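Local coordinates for protein TatD-related deoxyribonuclease (Thermotoga maritima, PDB 1J6O) that probably acts as a metal-dependent deoxyribonuclease of the TatD family, hydrolysing ester bonds in DNA, at residues 20-25 / 214-219; 74-79 / 108-113; 83-88 / 119-124. One frame throughout, in Å; residues are numbered along the deposited sequence.

Interaction 1 of 3, residues 20-25 / 214-219; sequences LHFHQF and DCPFLP
Beside the predicted metal site of this TatD-type barrel, Phe-22, Gln-24 and Phe-25 of the loop 20-25 close around the ring of Pro-216, which follows a cis peptide bond in 214-219. The nearest approaches to the proline ring come from three side chains: CD lies 3.7 Å from CD2 of Phe-22, CB 3.9 Å from CE2 of Phe-25, and CG 3.7 Å from OE1 of Gln-24. The glutamine chain bends at chi2 (84°), which turns the amide so that OE1 and CD reach Pro-216 CG. Phe-25 presents a ring edge: its CZ stands 4.0 Å from CB of Cys-215, and SG of Cys-215 approaches the ring obliquely, 5.0 Å from its centroid. CD2 of Leu-20, 4.1 Å from SG of Cys-215, sits over the centre of one face of the same ring.

The two loops follow the first and the last strand of a TIM barrel, 13-18 and 209-211, so the contact joins the beginning and end of the eight-strand order. Asp-214, a predicted ligand of metal 1, makes no contact with 20-25, but its OD1 is hydrogen-bonded to NE2 of His-19, itself a predicted ligand of that metal and stacked on Phe-22. At the more exposed margin, CZ of Phe-217 meets the edge of the Phe-22 ring 3.7 Å from CE2; the planes stand 69° apart, an oblique pairing.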
# COMPACT_ATOMS: atom_id res chain seq x y z
N LEU A 20 9.16 -0.70 -7.19
CA LEU A 20 10.12 -0.22 -8.18
C LEU A 20 11.35 -1.08 -8.36
O LEU A 20 12.05 -0.98 -9.38
CB LEU A 20 10.51 1.23 -7.84
CG LEU A 20 9.35 2.23 -8.00
CD1 LEU A 20 9.66 3.55 -7.25
CD2 LEU A 20 9.14 2.49 -9.48
N HIS A 21 11.58 -1.94 -7.38
CA HIS A 21 12.73 -2.84 -7.42
C HIS A 21 12.45 -4.12 -8.19
O HIS A 21 13.36 -4.95 -8.34
CB HIS A 21 13.20 -3.16 -6.00
CG HIS A 21 12.14 -3.78 -5.14
ND1 HIS A 21 10.96 -3.12 -4.83
CD2 HIS A 21 12.03 -5.02 -4.62
CE1 HIS A 21 10.17 -3.94 -4.16
NE2 HIS A 21 10.80 -5.11 -4.02
N PHE A 22 11.22 -4.32 -8.67
CA PHE A 22 10.89 -5.52 -9.42
C PHE A 22 11.63 -5.46 -10.76
O PHE A 22 11.99 -4.36 -11.24
CB PHE A 22 9.39 -5.64 -9.65
CG PHE A 22 8.62 -6.14 -8.45
CD1 PHE A 22 9.23 -6.25 -7.19
CD2 PHE A 22 7.29 -6.54 -8.58
CE1 PHE A 22 8.53 -6.77 -6.09
CE2 PHE A 22 6.58 -7.06 -7.47
CZ PHE A 22 7.21 -7.17 -6.24
N HIS A 23 11.87 -6.63 -11.34
CA HIS A 23 12.58 -6.69 -12.61
C HIS A 23 11.96 -5.93 -13.79
O HIS A 23 12.66 -5.61 -14.76
CB HIS A 23 12.86 -8.16 -12.98
CG HIS A 23 11.71 -8.86 -13.63
ND1 HIS A 23 11.39 -8.70 -14.97
CD2 HIS A 23 10.81 -9.75 -13.14
CE1 HIS A 23 10.35 -9.46 -15.26
NE2 HIS A 23 9.98 -10.11 -14.17
N GLN A 24 10.66 -5.66 -13.74
CA GLN A 24 10.02 -4.93 -14.83
C GLN A 24 10.56 -3.49 -14.95
O GLN A 24 10.34 -2.81 -15.93
CB GLN A 24 8.49 -4.90 -14.66
CG GLN A 24 7.81 -6.24 -14.93
CD GLN A 24 7.83 -7.15 -13.74
OE1 GLN A 24 8.33 -6.80 -12.68
NE2 GLN A 24 7.26 -8.34 -13.91
N PHE A 25 11.31 -3.04 -13.96
CA PHE A 25 11.87 -1.69 -13.98
C PHE A 25 13.39 -1.73 -14.16
O PHE A 25 14.05 -0.71 -14.01
CB PHE A 25 11.59 -0.98 -12.66
CG PHE A 25 10.18 -0.52 -12.51
CD1 PHE A 25 9.72 0.58 -13.24
CD2 PHE A 25 9.28 -1.24 -11.73
CE1 PHE A 25 8.35 0.96 -13.19
CE2 PHE A 25 7.93 -0.88 -11.67
CZ PHE A 25 7.46 0.23 -12.40
N ASP A 214 0.63 0.22 -7.12
CA ASP A 214 0.92 -1.20 -6.97
C ASP A 214 1.79 -1.53 -8.22
O ASP A 214 1.84 -2.67 -8.68
CB ASP A 214 -0.35 -2.06 -6.96
CG ASP A 214 -0.10 -3.47 -6.42
OD1 ASP A 214 0.95 -3.70 -5.76
OD2 ASP A 214 -0.96 -4.35 -6.66
N CYS A 215 2.50 -0.53 -8.75
CA CYS A 215 3.35 -0.78 -9.94
C CYS A 215 4.34 -1.92 -9.65
O CYS A 215 4.87 -2.02 -8.55
CB CYS A 215 4.08 0.51 -10.35
SG CYS A 215 5.27 1.19 -9.16
N PRO A 216 4.68 -2.73 -10.67
CA PRO A 216 4.22 -2.64 -12.07
C PRO A 216 2.83 -3.15 -12.37
O PRO A 216 2.40 -3.14 -13.53
CB PRO A 216 5.27 -3.45 -12.81
CG PRO A 216 5.44 -4.65 -11.84
CD PRO A 216 5.56 -3.90 -10.48
N PHE A 217 2.11 -3.61 -11.36
CA PHE A 217 0.77 -4.14 -11.59
C PHE A 217 -0.41 -3.15 -11.75
O PHE A 217 -0.27 -1.97 -11.45
CB PHE A 217 0.36 -5.06 -10.43
CG PHE A 217 1.40 -6.04 -9.98
CD1 PHE A 217 1.97 -6.94 -10.87
CD2 PHE A 217 1.83 -6.03 -8.65
CE1 PHE A 217 2.98 -7.83 -10.45
CE2 PHE A 217 2.82 -6.89 -8.23
CZ PHE A 217 3.40 -7.80 -9.13
N LEU A 218 -1.52 -3.68 -12.28
CA LEU A 218 -2.75 -2.94 -12.47
C LEU A 218 -2.72 -1.49 -12.93
O LEU A 218 -3.07 -0.56 -12.18
CB LEU A 218 -3.49 -2.97 -11.13
CG LEU A 218 -3.62 -4.35 -10.49
CD1 LEU A 218 -4.03 -4.23 -9.00
CD2 LEU A 218 -4.65 -5.13 -11.26
N PRO A 219 -2.35 -1.26 -14.19
CA PRO A 219 -2.25 0.06 -14.80
C PRO A 219 -3.65 0.66 -14.95
O PRO A 219 -4.62 -0.09 -14.97
CB PRO A 219 -1.60 -0.25 -16.12
CG PRO A 219 -2.13 -1.68 -16.46
CD PRO A 219 -1.96 -2.33 -15.12

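Interaction 2 of 3, residues 74-79 / 108-113; sequences HPHDAK and FFRNIS
Ser-113 OG takes part in two hydrogen bonds with the loop 74-79: it donates to His-76 O at 2.7 Å and accepts from Lys-79 N at 3.1 Å, with an N-H...O angle of 154°. In this TIM-barrel fold the two loops follow the neighbouring parallel strands 67-71 and 98-107, and the serine hydroxyl bridges them through main-chain groups. Its bond to His-76 O comes from above the carbonyl plane, 61° out of it, instead of along a lone pair.

The imidazole of His-76 is sandwiched. Ile-112 CG1 makes a CH-pi contact with one face, 4.1 Å from the ring centroid and 16° off the normal, and CE1 of His-74 lies over the opposite face. With CG beside the backbone N, the His-76 ring is directed to Ile-112 and Arg-110; CE1 approaches CB of Arg-110 at 3.6 Å. ND1 of His-74 accepts the backbone N-H of His-76 almost in the imidazole plane, which fixes the His-74 ring against the main chain of its own loop. Nearby, Pro-75 packs on His-139, a predicted ligand of metal 2, which places the contact at the rim of the probable active site. Water 1 joins the loops once more, lying 3.0 Å from His-76 ND1 and accepting from Ile-112 N at 2.8 Å.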
# COMPACT_ATOMS: atom_id res chain seq x y z
N HIS A 74 4.63 -11.30 2.13
CA HIS A 74 3.32 -11.43 1.49
C HIS A 74 2.70 -12.79 1.84
O HIS A 74 3.40 -13.76 2.06
CB HIS A 74 3.57 -11.28 -0.03
CG HIS A 74 2.33 -11.21 -0.88
ND1 HIS A 74 1.52 -12.30 -1.13
CD2 HIS A 74 1.82 -10.18 -1.61
CE1 HIS A 74 0.56 -11.95 -1.97
NE2 HIS A 74 0.72 -10.67 -2.28
N PRO A 75 1.37 -12.87 1.90
CA PRO A 75 0.79 -14.17 2.25
C PRO A 75 1.20 -15.31 1.30
O PRO A 75 1.30 -16.47 1.73
CB PRO A 75 -0.73 -13.90 2.27
CG PRO A 75 -0.91 -12.66 1.43
CD PRO A 75 0.33 -11.83 1.78
N HIS A 76 1.45 -15.00 0.03
CA HIS A 76 1.84 -16.06 -0.89
C HIS A 76 3.13 -16.71 -0.40
O HIS A 76 3.29 -17.92 -0.49
CB HIS A 76 2.04 -15.53 -2.32
CG HIS A 76 0.78 -15.09 -3.00
ND1 HIS A 76 -0.52 -15.18 -2.62
CD2 HIS A 76 0.78 -14.46 -4.23
CE1 HIS A 76 -1.27 -14.61 -3.62
NE2 HIS A 76 -0.47 -14.18 -4.58
N ASP A 77 4.01 -15.90 0.17
CA ASP A 77 5.29 -16.38 0.66
C ASP A 77 5.25 -16.87 2.12
O ASP A 77 6.31 -17.16 2.69
CB ASP A 77 6.35 -15.25 0.55
CG ASP A 77 6.39 -14.54 -0.85
OD1 ASP A 77 5.41 -13.84 -1.24
OD2 ASP A 77 7.43 -14.62 -1.54
N ALA A 78 4.07 -16.98 2.74
CA ALA A 78 3.98 -17.41 4.14
C ALA A 78 4.56 -18.78 4.53
O ALA A 78 5.10 -18.95 5.62
CB ALA A 78 2.51 -17.32 4.64
N LYS A 79 4.41 -19.77 3.65
CA LYS A 79 4.92 -21.10 3.92
C LYS A 79 6.43 -21.15 3.78
O LYS A 79 7.03 -22.16 4.14
CB LYS A 79 4.28 -22.14 2.98
CG LYS A 79 4.65 -21.99 1.51
CD LYS A 79 3.84 -22.98 0.65
CE LYS A 79 3.84 -22.61 -0.83
NZ LYS A 79 5.22 -22.53 -1.39
N PHE A 108 -7.01 -15.48 0.08
CA PHE A 108 -7.71 -16.76 0.00
C PHE A 108 -8.23 -17.00 -1.40
O PHE A 108 -9.06 -17.89 -1.64
CB PHE A 108 -8.84 -16.82 1.03
CG PHE A 108 -8.37 -16.86 2.45
CD1 PHE A 108 -7.01 -17.00 2.74
CD2 PHE A 108 -9.26 -16.79 3.51
CE1 PHE A 108 -6.56 -17.06 4.04
CE2 PHE A 108 -8.81 -16.84 4.84
CZ PHE A 108 -7.47 -16.97 5.10
N PHE A 109 -7.76 -16.19 -2.34
CA PHE A 109 -8.19 -16.34 -3.71
C PHE A 109 -7.18 -17.27 -4.37
O PHE A 109 -7.58 -18.28 -4.94
CB PHE A 109 -8.24 -15.00 -4.46
CG PHE A 109 -8.56 -15.15 -5.92
CD1 PHE A 109 -9.84 -15.52 -6.33
CD2 PHE A 109 -7.57 -14.99 -6.87
CE1 PHE A 109 -10.12 -15.72 -7.69
CE2 PHE A 109 -7.83 -15.19 -8.23
CZ PHE A 109 -9.11 -15.55 -8.64
N ARG A 110 -5.89 -16.94 -4.29
CA ARG A 110 -4.81 -17.74 -4.89
C ARG A 110 -4.40 -18.92 -4.01
O ARG A 110 -4.05 -20.00 -4.52
CB ARG A 110 -3.55 -16.90 -5.16
CG ARG A 110 -3.57 -15.98 -6.38
CD ARG A 110 -3.72 -16.69 -7.74
NE ARG A 110 -2.60 -17.54 -8.16
CZ ARG A 110 -1.34 -17.13 -8.31
NH1 ARG A 110 -1.01 -15.87 -8.08
NH2 ARG A 110 -0.42 -17.98 -8.72
N ASN A 111 -4.40 -18.71 -2.71
CA ASN A 111 -4.03 -19.75 -1.75
C ASN A 111 -2.74 -20.52 -2.08
O ASN A 111 -2.70 -21.76 -2.08
CB ASN A 111 -5.18 -20.73 -1.57
CG ASN A 111 -6.24 -20.19 -0.62
OD1 ASN A 111 -7.40 -19.87 -1.16
ND2 ASN A 111 -6.00 -20.07 0.58
N ILE A 112 -1.69 -19.76 -2.34
CA ILE A 112 -0.39 -20.33 -2.66
C ILE A 112 0.11 -20.93 -1.34
O ILE A 112 0.84 -21.91 -1.33
CB ILE A 112 0.58 -19.24 -3.15
CG1 ILE A 112 0.09 -18.66 -4.48
CG2 ILE A 112 1.97 -19.78 -3.24
CD1 ILE A 112 -0.03 -19.70 -5.59
N SER A 113 -0.25 -20.29 -0.23
CA SER A 113 0.14 -20.77 1.09
C SER A 113 -1.18 -21.13 1.77
O SER A 113 -2.21 -20.49 1.52
CB SER A 113 0.86 -19.67 1.91
OG SER A 113 2.20 -19.50 1.46
O HOH W 1 -1.75 -17.31 -0.95

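Interaction 3 of 3, residues 83-88 / 119-124; sequences EDFIEH and KRVFVE
Phe-85 pushes its ring from the first turn of helix 85-92 toward helix 115-132, and the buried part of the contact gathers at the ring's far end. CZ lies 3.9 Å from CG1 of Val-121, an oblique approach, while CE1 comes within 3.3 Å of OE1 of Glu-124. That oxygen stands at the ring edge, close to its plane, where the slightly positive C-H rim would probably suit a carboxylate; the carboxylate and ring planes are 38° apart. Ile-86 packs beside Phe-85, with CD1 3.5 Å from the main-chain O of Glu-124 and 3.9 Å from its CB. The isoleucine's own CG1 also lies over one face of the Phe-85 ring, toward the rim.

Both helices belong to the outer layer of the TIM barrel, and they follow the neighbouring strands 67-71 and 98-107. Phe-85 also touches Val-73 and Val-121 touches Ala-78, both in the loop before helix 85-92. An alanine in place of Phe-85 would remove the ring between the helices and is likely to leave a gap beside Val-121 CG1, with Glu-124 OE1 losing the aromatic edge it rests against.

The outer side is looser and more polar. Here Arg-120 curls back through bends at chi2 and chi3, carrying NH2 to 2.7 Å from OE1 of Glu-124 within its own helix. In this salt bridge the carboxylate sits over the flat of the guanidinium, so the pairing is one of charge, without a directed N-H. NH2 also comes near the Phe-85 edge. A water links helix 115-132 to the turn leading into helix 85-92, accepting from Arg-120 NH2 at 2.6 Å and donating to Glu-83 O at 3.1 Å.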
# COMPACT_ATOMS: atom_id res chain seq x y z
N GLU A 83 12.54 -19.46 10.45
CA GLU A 83 12.13 -19.33 11.84
C GLU A 83 12.38 -17.95 12.45
O GLU A 83 11.64 -17.51 13.32
CB GLU A 83 12.84 -20.41 12.69
N ASP A 84 13.43 -17.28 11.99
CA ASP A 84 13.75 -15.96 12.53
C ASP A 84 13.32 -14.83 11.62
O ASP A 84 13.88 -13.73 11.70
CB ASP A 84 15.26 -15.88 12.77
N PHE A 85 12.30 -15.06 10.79
CA PHE A 85 11.87 -13.99 9.89
C PHE A 85 11.44 -12.66 10.52
O PHE A 85 11.71 -11.58 9.97
CB PHE A 85 10.81 -14.53 8.91
CG PHE A 85 9.39 -14.24 9.27
CD1 PHE A 85 8.67 -15.13 10.05
CD2 PHE A 85 8.76 -13.09 8.79
CE1 PHE A 85 7.32 -14.90 10.34
CE2 PHE A 85 7.42 -12.85 9.06
CZ PHE A 85 6.69 -13.76 9.85
N ILE A 86 10.81 -12.71 11.68
CA ILE A 86 10.39 -11.48 12.33
C ILE A 86 11.61 -10.69 12.82
O ILE A 86 11.64 -9.46 12.76
CB ILE A 86 9.45 -11.78 13.51
CG1 ILE A 86 8.08 -12.22 12.98
CG2 ILE A 86 9.28 -10.53 14.39
CD1 ILE A 86 7.37 -11.16 12.18
N GLU A 87 12.62 -11.40 13.31
CA GLU A 87 13.84 -10.74 13.79
C GLU A 87 14.54 -10.08 12.61
O GLU A 87 15.13 -9.00 12.73
CB GLU A 87 14.81 -11.75 14.41
CG GLU A 87 14.49 -12.14 15.83
CD GLU A 87 15.74 -12.60 16.55
OE1 GLU A 87 16.47 -13.47 16.00
OE2 GLU A 87 16.01 -12.09 17.66
N HIS A 88 14.50 -10.76 11.48
CA HIS A 88 15.13 -10.23 10.29
C HIS A 88 14.40 -8.94 9.82
O HIS A 88 15.05 -8.00 9.38
CB HIS A 88 15.12 -11.28 9.21
CG HIS A 88 16.18 -11.08 8.18
ND1 HIS A 88 16.88 -12.13 7.61
CD2 HIS A 88 16.65 -9.96 7.58
CE1 HIS A 88 17.72 -11.66 6.71
NE2 HIS A 88 17.60 -10.35 6.66
N LYS A 119 -2.40 -16.98 8.18
CA LYS A 119 -2.86 -16.34 9.40
C LYS A 119 -1.75 -16.17 10.43
O LYS A 119 -1.63 -15.09 10.99
CB LYS A 119 -4.00 -17.14 10.04
CG LYS A 119 -5.31 -16.98 9.34
CD LYS A 119 -6.32 -17.90 10.02
CE LYS A 119 -7.73 -17.69 9.54
NZ LYS A 119 -8.64 -18.57 10.36
N ARG A 120 -0.93 -17.19 10.68
CA ARG A 120 0.11 -17.01 11.68
C ARG A 120 1.17 -15.98 11.29
O ARG A 120 1.62 -15.19 12.12
CB ARG A 120 0.77 -18.34 12.06
CG ARG A 120 1.79 -18.87 11.09
CD ARG A 120 2.89 -19.69 11.80
NE ARG A 120 4.20 -19.15 11.42
CZ ARG A 120 5.19 -18.90 12.28
NH1 ARG A 120 5.04 -19.14 13.58
NH2 ARG A 120 6.31 -18.35 11.83
N VAL A 121 1.56 -16.00 10.02
CA VAL A 121 2.57 -15.08 9.49
C VAL A 121 2.05 -13.63 9.52
O VAL A 121 2.81 -12.69 9.79
CB VAL A 121 2.96 -15.50 8.05
CG1 VAL A 121 3.79 -14.41 7.35
CG2 VAL A 121 3.77 -16.82 8.10
N PHE A 122 0.75 -13.48 9.26
CA PHE A 122 0.09 -12.17 9.26
C PHE A 122 0.05 -11.68 10.71
O PHE A 122 0.42 -10.55 11.03
CB PHE A 122 -1.32 -12.33 8.70
CG PHE A 122 -2.15 -11.05 8.71
CD1 PHE A 122 -1.56 -9.80 8.50
CD2 PHE A 122 -3.53 -11.12 8.80
CE1 PHE A 122 -2.35 -8.65 8.36
CE2 PHE A 122 -4.34 -9.97 8.67
CZ PHE A 122 -3.74 -8.73 8.44
N VAL A 123 -0.38 -12.56 11.61
CA VAL A 123 -0.45 -12.18 13.02
C VAL A 123 0.92 -11.77 13.54
O VAL A 123 1.06 -10.79 14.25
CB VAL A 123 -1.01 -13.35 13.88
CG1 VAL A 123 -0.76 -13.08 15.36
CG2 VAL A 123 -2.49 -13.50 13.62
N GLU A 124 1.96 -12.51 13.19
CA GLU A 124 3.28 -12.17 13.66
C GLU A 124 3.78 -10.81 13.16
O GLU A 124 4.51 -10.13 13.88
CB GLU A 124 4.25 -13.29 13.30
CG GLU A 124 3.74 -14.64 13.83
CD GLU A 124 4.76 -15.76 13.83
OE1 GLU A 124 5.43 -15.95 12.80
OE2 GLU A 124 4.87 -16.49 14.85
O HOH W 2 8.83 -18.49 12.35

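Along the chain the segments run 20-25, 74-79, 83-88, 108-113, 119-124, 214-219: interactions 2 and 3 alternate, and both are nested inside the span closed by interaction 1. Interactions 2 and 3 share the region around strands 67-71 and 98-107, one linking the loops that follow them and the other the next helices; their centres are 14 Å apart and they touch where Ala-78 O lies 3.5 Å from Val-121 CG2. Interaction 1 lies apart, its centre 19 Å from that of interaction 2, joining loops after the first and last strands. Interactions 1 and 2 border the predicted metal site, through ligand Asp-214 and through Pro-75 on ligand His-139; interaction 3 packs the outer helical layer.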